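Local coordinates for protein angel homolog 2 (Homo sapiens, PDB 6RW0) that acts as a 2',3'-cyclic phosphatase of the CCR4 deadenylase family and probably binds mRNA 3' untranslated regions, at residues 83-86 against 87-91; 197-200 against 201-204. All blocks are in the same frame, centred on the assembly; numbering follows the deposited sequence.

Interaction 1 of 2, residues 83-86 against 87-91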
ATOM      1  N   SER A  83     -14.621  19.029  -5.288  1.00 20.03           N
ATOM      2  CA  SER A  83     -14.123  20.390  -5.470  1.00 21.00           C
ATOM      3  C   SER A  83     -13.481  20.936  -4.199  1.00 19.68           C
ATOM      4  O   SER A  83     -12.661  21.863  -4.266  1.00 21.04           O
ATOM      5  CB  SER A  83     -15.275  21.302  -5.896  1.00 22.77           C
ATOM      6  OG  SER A  83     -16.294  21.322  -4.910  1.00 26.63           O
ATOM      7  N   PHE A  84     -13.870  20.406  -3.034  1.00 20.02           N
ATOM      8  CA  PHE A  84     -13.282  20.751  -1.744  1.00 19.80           C
ATOM      9  C   PHE A  84     -12.054  19.885  -1.451  1.00 18.75           C
ATOM     10  O   PHE A  84     -11.000  20.390  -1.043  1.00 19.47           O
ATOM     11  CB  PHE A  84     -14.335  20.574  -0.630  1.00 19.24           C
ATOM     12  CG  PHE A  84     -13.871  21.056   0.716  1.00 20.44           C
ATOM     13  CD1 PHE A  84     -13.136  20.231   1.553  1.00 19.44           C
ATOM     14  CD2 PHE A  84     -14.150  22.342   1.133  1.00 25.16           C
ATOM     15  CE1 PHE A  84     -12.683  20.680   2.782  1.00 21.44           C
ATOM     16  CE2 PHE A  84     -13.704  22.795   2.366  1.00 27.37           C
ATOM     17  CZ  PHE A  84     -12.961  21.960   3.187  1.00 23.61           C
ATOM     18  N   ARG A  85     -12.164  18.581  -1.686  1.00 17.12           N
ATOM     19  CA  ARG A  85     -11.120  17.661  -1.255  1.00 16.65           C
ATOM     20  C   ARG A  85      -9.861  17.765  -2.105  1.00 15.67           C
ATOM     21  O   ARG A  85      -8.748  17.707  -1.572  1.00 18.08           O
ATOM     22  CB  ARG A  85     -11.643  16.224  -1.280  1.00 16.79           C
ATOM     23  CG  ARG A  85     -12.814  15.991  -0.342  1.00 16.56           C
ATOM     24  CD  ARG A  85     -13.053  14.510  -0.079  1.00 16.36           C
ATOM     25  NE  ARG A  85     -13.263  13.702  -1.280  1.00 16.32           N
ATOM     26  CZ  ARG A  85     -12.451  12.736  -1.716  1.00 15.33           C
ATOM     27  NH1 ARG A  85     -11.319  12.435  -1.095  1.00 15.73           N
ATOM     28  NH2 ARG A  85     -12.774  12.061  -2.808  1.00 17.44           N
ATOM     29  N   PHE A  86      -9.999  17.845  -3.426  1.00 17.01           N
ATOM     30  CA  PHE A  86      -8.805  17.793  -4.261  1.00 18.01           C
ATOM     31  C   PHE A  86      -7.838  18.935  -3.969  1.00 18.99           C
ATOM     32  O   PHE A  86      -6.626  18.681  -3.860  1.00 18.59           O
ATOM     33  CB  PHE A  86      -9.154  17.724  -5.745  1.00 20.83           C
ATOM     34  CG  PHE A  86      -7.943  17.803  -6.619  1.00 25.79           C
ATOM     35  CD1 PHE A  86      -6.987  16.804  -6.581  1.00 25.75           C
ATOM     36  CD2 PHE A  86      -7.728  18.899  -7.428  1.00 29.21           C
ATOM     37  CE1 PHE A  86      -5.845  16.887  -7.372  1.00 27.43           C
ATOM     38  CE2 PHE A  86      -6.594  18.980  -8.214  1.00 31.07           C
ATOM     39  CZ  PHE A  86      -5.656  17.974  -8.181  1.00 28.81           C
ATOM     40  N   PRO A  87      -8.273  20.191  -3.833  1.00 17.90           N
ATOM     41  CA  PRO A  87      -7.295  21.231  -3.473  1.00 17.58           C
ATOM     42  C   PRO A  87      -6.545  20.939  -2.187  1.00 18.40           C
ATOM     43  O   PRO A  87      -5.351  21.249  -2.089  1.00 19.12           O
ATOM     44  CB  PRO A  87      -8.143  22.507  -3.391  1.00 20.63           C
ATOM     45  CG  PRO A  87      -9.306  22.240  -4.286  1.00 21.90           C
ATOM     46  CD  PRO A  87      -9.598  20.760  -4.145  1.00 18.41           C
ATOM     47  N   ASN A  88      -7.212  20.356  -1.189  1.00 19.65           N
ATOM     48  CA  ASN A  88      -6.526  19.995   0.048  1.00 19.54           C
ATOM     49  C   ASN A  88      -5.500  18.890  -0.181  1.00 18.76           C
ATOM     50  O   ASN A  88      -4.381  18.954   0.342  1.00 19.51           O
ATOM     51  CB  ASN A  88      -7.546  19.531   1.082  1.00 19.25           C
ATOM     52  CG  ASN A  88      -8.119  20.667   1.898  1.00 21.84           C
ATOM     53  OD1 ASN A  88      -7.659  21.809   1.826  1.00 25.47           O
ATOM     54  ND2 ASN A  88      -9.122  20.350   2.699  1.00 23.86           N
ATOM     55  N   ILE A  89      -5.867  17.865  -0.950  1.00 17.67           N
ATOM     56  CA  ILE A  89      -4.956  16.754  -1.217  1.00 17.13           C
ATOM     57  C   ILE A  89      -3.741  17.245  -1.989  1.00 16.30           C
ATOM     58  O   ILE A  89      -2.595  16.896  -1.669  1.00 17.60           O
ATOM     59  CB  ILE A  89      -5.708  15.643  -1.971  1.00 16.60           C
ATOM     60  CG1 ILE A  89      -6.731  14.973  -1.044  1.00 18.31           C
ATOM     61  CG2 ILE A  89      -4.731  14.624  -2.533  1.00 17.46           C
ATOM     62  CD1 ILE A  89      -7.851  14.250  -1.771  1.00 19.65           C
ATOM     63  N   LEU A  90      -3.967  18.074  -3.010  1.00 17.49           N
ATOM     64  CA  LEU A  90      -2.849  18.597  -3.789  1.00 19.07           C
ATOM     65  C   LEU A  90      -1.941  19.471  -2.930  1.00 18.62           C
ATOM     66  O   LEU A  90      -0.712  19.407  -3.047  1.00 19.23           O
ATOM     67  CB  LEU A  90      -3.383  19.373  -4.993  1.00 20.08           C
ATOM     68  CG  LEU A  90      -2.342  20.009  -5.914  1.00 21.73           C
ATOM     69  CD1 LEU A  90      -1.508  18.916  -6.549  1.00 24.96           C
ATOM     70  CD2 LEU A  90      -3.012  20.900  -6.958  1.00 24.21           C
ATOM     71  N   LYS A  91      -2.530  20.280  -2.043  1.00 18.63           N
ATOM     72  CA  LYS A  91      -1.735  21.122  -1.157  1.00 19.33           C
ATOM     73  C   LYS A  91      -0.849  20.283  -0.244  1.00 19.43           C
ATOM     74  O   LYS A  91       0.312  20.638  -0.004  1.00 20.47           O
ATOM     75  CB  LYS A  91      -2.676  22.007  -0.342  1.00 24.42           C
ATOM     76  CG  LYS A  91      -1.995  22.921   0.653  1.00 36.91           C
ATOM     77  CD  LYS A  91      -3.024  23.809   1.343  1.00 47.50           C
ATOM     78  CE  LYS A  91      -2.372  24.764   2.330  1.00 55.80           C
ATOM     79  NZ  LYS A  91      -3.385  25.517   3.123  1.00 60.43           N
TER
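Phe86 and Leu90 meet one turn apart on helix 82-96. CB of Phe86 starts beside the next residue, 3.5 Å from CD of Pro87. CG is turned anti to the backbone N (chi1 174°), and this carries the ring forward along the helix. At the tip, CZ of Phe86 lies 4.1 Å from CD2 of Leu90, while CB of Leu90 sits over one ring face, offset toward the rim. Phe86 also packs on Glu114, Ile115 and Ser118 of helix 108-121. With an alanine here the ring is gone, which would probably open a gap against helix 108-121 and leave Leu90 without its aromatic neighbour.

The backbone bond from Leu90 N to Phe86 O is 2.9 Å long. Pro87 has no N-H to give, and its CD instead lies 3.3 Å from Ser83 O, where the helix kinks. Elsewhere, CE1 of Phe84 is 3.6 Å from ND2 of Asn88, with ring and amide planes 81° apart. That ND2 is bonded to Ser415 OG and Glu412 O. The Arg85 guanidinium donates to backbone O of Ile59, Leu60 and Ser415 and to OE1 of Gln62. The helix thus packs a ring on helix 108-121 and ties polar side chains to nearby loops.

Interaction 2 of 2, residues 197-200 against 201-204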
ATOM      1  N   LEU A 197      -7.807  -6.358  -1.877  1.00 13.77           N
ATOM      2  CA  LEU A 197      -9.230  -6.556  -1.622  1.00 14.66           C
ATOM      3  C   LEU A 197      -9.620  -6.170  -0.202  1.00 14.11           C
ATOM      4  O   LEU A 197      -8.984  -6.595   0.764  1.00 15.27           O
ATOM      5  CB  LEU A 197      -9.533  -8.044  -1.820  1.00 18.18           C
ATOM      6  CG  LEU A 197     -10.970  -8.474  -1.570  1.00 16.36           C
ATOM      7  CD1 LEU A 197     -11.871  -7.782  -2.580  1.00 17.92           C
ATOM      8  CD2 LEU A 197     -11.101  -9.965  -1.670  1.00 16.57           C
ATOM      9  N   TYR A 198     -10.713  -5.427  -0.043  1.00 14.24           N
ATOM     10  CA  TYR A 198     -11.181  -5.039   1.296  1.00 14.46           C
ATOM     11  C   TYR A 198     -11.835  -6.229   2.014  1.00 13.71           C
ATOM     12  O   TYR A 198     -11.438  -6.433   3.132  1.00 14.70           O
ATOM     13  CB  TYR A 198     -12.187  -3.889   1.206  1.00 16.02           C
ATOM     14  CG  TYR A 198     -12.940  -3.704   2.494  1.00 17.98           C
ATOM     15  CD1 TYR A 198     -12.306  -3.215   3.611  1.00 21.68           C
ATOM     16  CD2 TYR A 198     -14.246  -4.116   2.624  1.00 20.26           C
ATOM     17  CE1 TYR A 198     -12.956  -3.110   4.822  1.00 24.12           C
ATOM     18  CE2 TYR A 198     -14.911  -4.016   3.826  1.00 22.09           C
ATOM     19  CZ  TYR A 198     -14.268  -3.507   4.926  1.00 24.43           C
ATOM     20  OH  TYR A 198     -14.927  -3.427   6.114  1.00 30.04           O
ATOM     21  N   ASN A 199     -12.740  -6.950   1.343  1.00 14.35           N
ATOM     22  CA  ASN A 199     -13.614  -7.954   1.949  1.00 15.86           C
ATOM     23  C   ASN A 199     -12.937  -8.730   3.073  1.00 15.50           C
ATOM     24  O   ASN A 199     -12.043  -9.545   2.822  1.00 15.87           O
ATOM     25  CB  ASN A 199     -14.082  -8.888   0.824  1.00 16.37           C
ATOM     26  CG  ASN A 199     -15.270  -9.729   1.210  1.00 19.35           C
ATOM     27  OD1 ASN A 199     -15.195 -10.521   2.143  1.00 20.20           O
ATOM     28  ND2 ASN A 199     -16.375  -9.582   0.477  1.00 21.39           N
ATOM     29  N   PRO A 200     -13.334  -8.506   4.329  1.00 15.08           N
ATOM     30  CA  PRO A 200     -12.605  -9.128   5.444  1.00 15.24           C
ATOM     31  C   PRO A 200     -12.629 -10.642   5.483  1.00 15.10           C
ATOM     32  O   PRO A 200     -11.711 -11.253   6.045  1.00 15.80           O
ATOM     33  CB  PRO A 200     -13.296  -8.542   6.686  1.00 17.40           C
ATOM     34  CG  PRO A 200     -13.772  -7.219   6.231  1.00 20.47           C
ATOM     35  CD  PRO A 200     -14.178  -7.379   4.791  1.00 16.28           C
ATOM     36  N   ARG A 201     -13.669 -11.279   4.986  1.00 13.44           N
ATOM     37  CA  ARG A 201     -13.757 -12.754   5.013  1.00 13.25           C
ATOM     38  C   ARG A 201     -12.734 -13.389   4.066  1.00 13.73           C
ATOM     39  O   ARG A 201     -12.269 -14.437   4.364  1.00 14.13           O
ATOM     40  CB  ARG A 201     -15.173 -13.219   4.664  1.00 13.11           C
ATOM     41  CG  ARG A 201     -15.368 -14.722   4.813  1.00 15.28           C
ATOM     42  CD  ARG A 201     -16.808 -15.170   4.632  1.00 14.43           C
ATOM     43  NE  ARG A 201     -17.296 -14.973   3.283  1.00 14.35           N
ATOM     44  CZ  ARG A 201     -18.145 -15.769   2.669  1.00 14.31           C
ATOM     45  NH1 ARG A 201     -18.415 -16.963   3.152  1.00 14.57           N
ATOM     46  NH2 ARG A 201     -18.708 -15.379   1.546  1.00 14.71           N
ATOM     47  N   ARG A 202     -12.452 -12.758   2.937  1.00 12.88           N
ATOM     48  CA  ARG A 202     -11.668 -13.411   1.864  1.00 14.04           C
ATOM     49  C   ARG A 202     -10.152 -13.241   1.976  1.00 13.10           C
ATOM     50  O   ARG A 202      -9.552 -12.765   1.047  1.00 14.02           O
ATOM     51  CB  ARG A 202     -12.196 -12.941   0.508  1.00 14.49           C
ATOM     52  CG  ARG A 202     -13.675 -13.244   0.306  1.00 14.44           C
ATOM     53  CD  ARG A 202     -14.039 -14.703   0.546  1.00 14.66           C
ATOM     54  NE  ARG A 202     -13.289 -15.627  -0.283  1.00 15.16           N
ATOM     55  CZ  ARG A 202     -13.574 -15.917  -1.535  1.00 15.88           C
ATOM     56  NH1 ARG A 202     -14.642 -15.390  -2.095  1.00 16.47           N
ATOM     57  NH2 ARG A 202     -12.790 -16.719  -2.219  1.00 16.44           N
ATOM     58  N   GLY A 203      -9.568 -13.833   3.006  1.00 14.13           N
ATOM     59  CA  GLY A 203      -8.118 -13.855   3.243  1.00 13.26           C
ATOM     60  C   GLY A 203      -7.410 -14.708   2.210  1.00 14.22           C
ATOM     61  O   GLY A 203      -6.237 -14.514   2.019  1.00 14.90           O
ATOM     62  N   ASP A 204      -8.104 -15.702   1.670  1.00 13.93           N
ATOM     63  CA  ASP A 204      -7.571 -16.548   0.583  1.00 13.49           C
ATOM     64  C   ASP A 204      -7.287 -15.656  -0.629  1.00 13.31           C
ATOM     65  O   ASP A 204      -6.227 -15.748  -1.178  1.00 13.21           O
ATOM     66  CB  ASP A 204      -8.553 -17.671   0.245  1.00 13.66           C
ATOM     67  CG  ASP A 204      -9.983 -17.260  -0.052  1.00 14.81           C
ATOM     68  OD1 ASP A 204     -10.425 -16.247   0.440  1.00 14.04           O
ATOM     69  OD2 ASP A 204     -10.612 -17.980  -0.772  1.00 16.53           O
TER
HETATM   70  O   HOH W   1     -16.527  -9.985   4.645  1.00 25.81           O
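A beta turn leads into helix 203-220 and brings Asn199 against Arg202, the N-cap residue. Arg202 N donates to Asn199 O at 3.2 Å, with an N-H...O angle of 142°. The donor stands well above the carbonyl plane. CG of the Asn199 side chain is anti to the backbone N (chi1 -164°), which brings OD1 round to the backbone of Arg201. There OD1 accepts a weak bond from Arg201 N at 3.3 Å, as in an Asx turn. A water accepts from the same N-H and donates to Asn199 OD1, so it bridges the pair. OD1 of Asn199 also lies 3.6 Å from CG of Arg202. From Leu197, CD2 touches CB of Arg202 at 3.8 Å.

Arg202 is also the centre of an inverse gamma turn, closed by a weak bond from Gly203 N to Arg201 O. Its side chain is bent at chi2 and chi3 and grips Asp204 side-on. NE of Arg202 donates to the syn lone pair of Asp204 OD1 at 3.0 Å. NH2 of Arg202 donates to OD2 of Asp204 at 2.9 Å, as a salt bridge. Arg275 adds a second salt bridge to Asp204 OD2. Two bonds fix the rotation of the carboxylate against the guanidinium. With two arginines beside it, the buried Asp204 is likely to stay ionised, and its negative charge would suit the first turn of a helix.

In the fold
Both interactions lie within the endonuclease/exonuclease/phosphatase domain, with interaction 1 coming first along the chain. The centres of interaction 1 and interaction 2 are about 31 Å apart. The nearest atoms of interaction 1 and interaction 2 are about 16 Å apart, so the two do not touch. Interaction 1 sits in helix 82-96, which precedes strand 100-107 of one mixed sheet. Interaction 2 follows strand 189-195 of the other mixed sheet and opens helix 203-220; that helix leads, through a loop, to strand 231-236, parallel to 189-195, a beta-alpha-beta unit. The contacts therefore belong to the two halves of the fold. The side chain of Arg85 is about 9 Å from the bound magnesium ion, near the metal site without touching the ion.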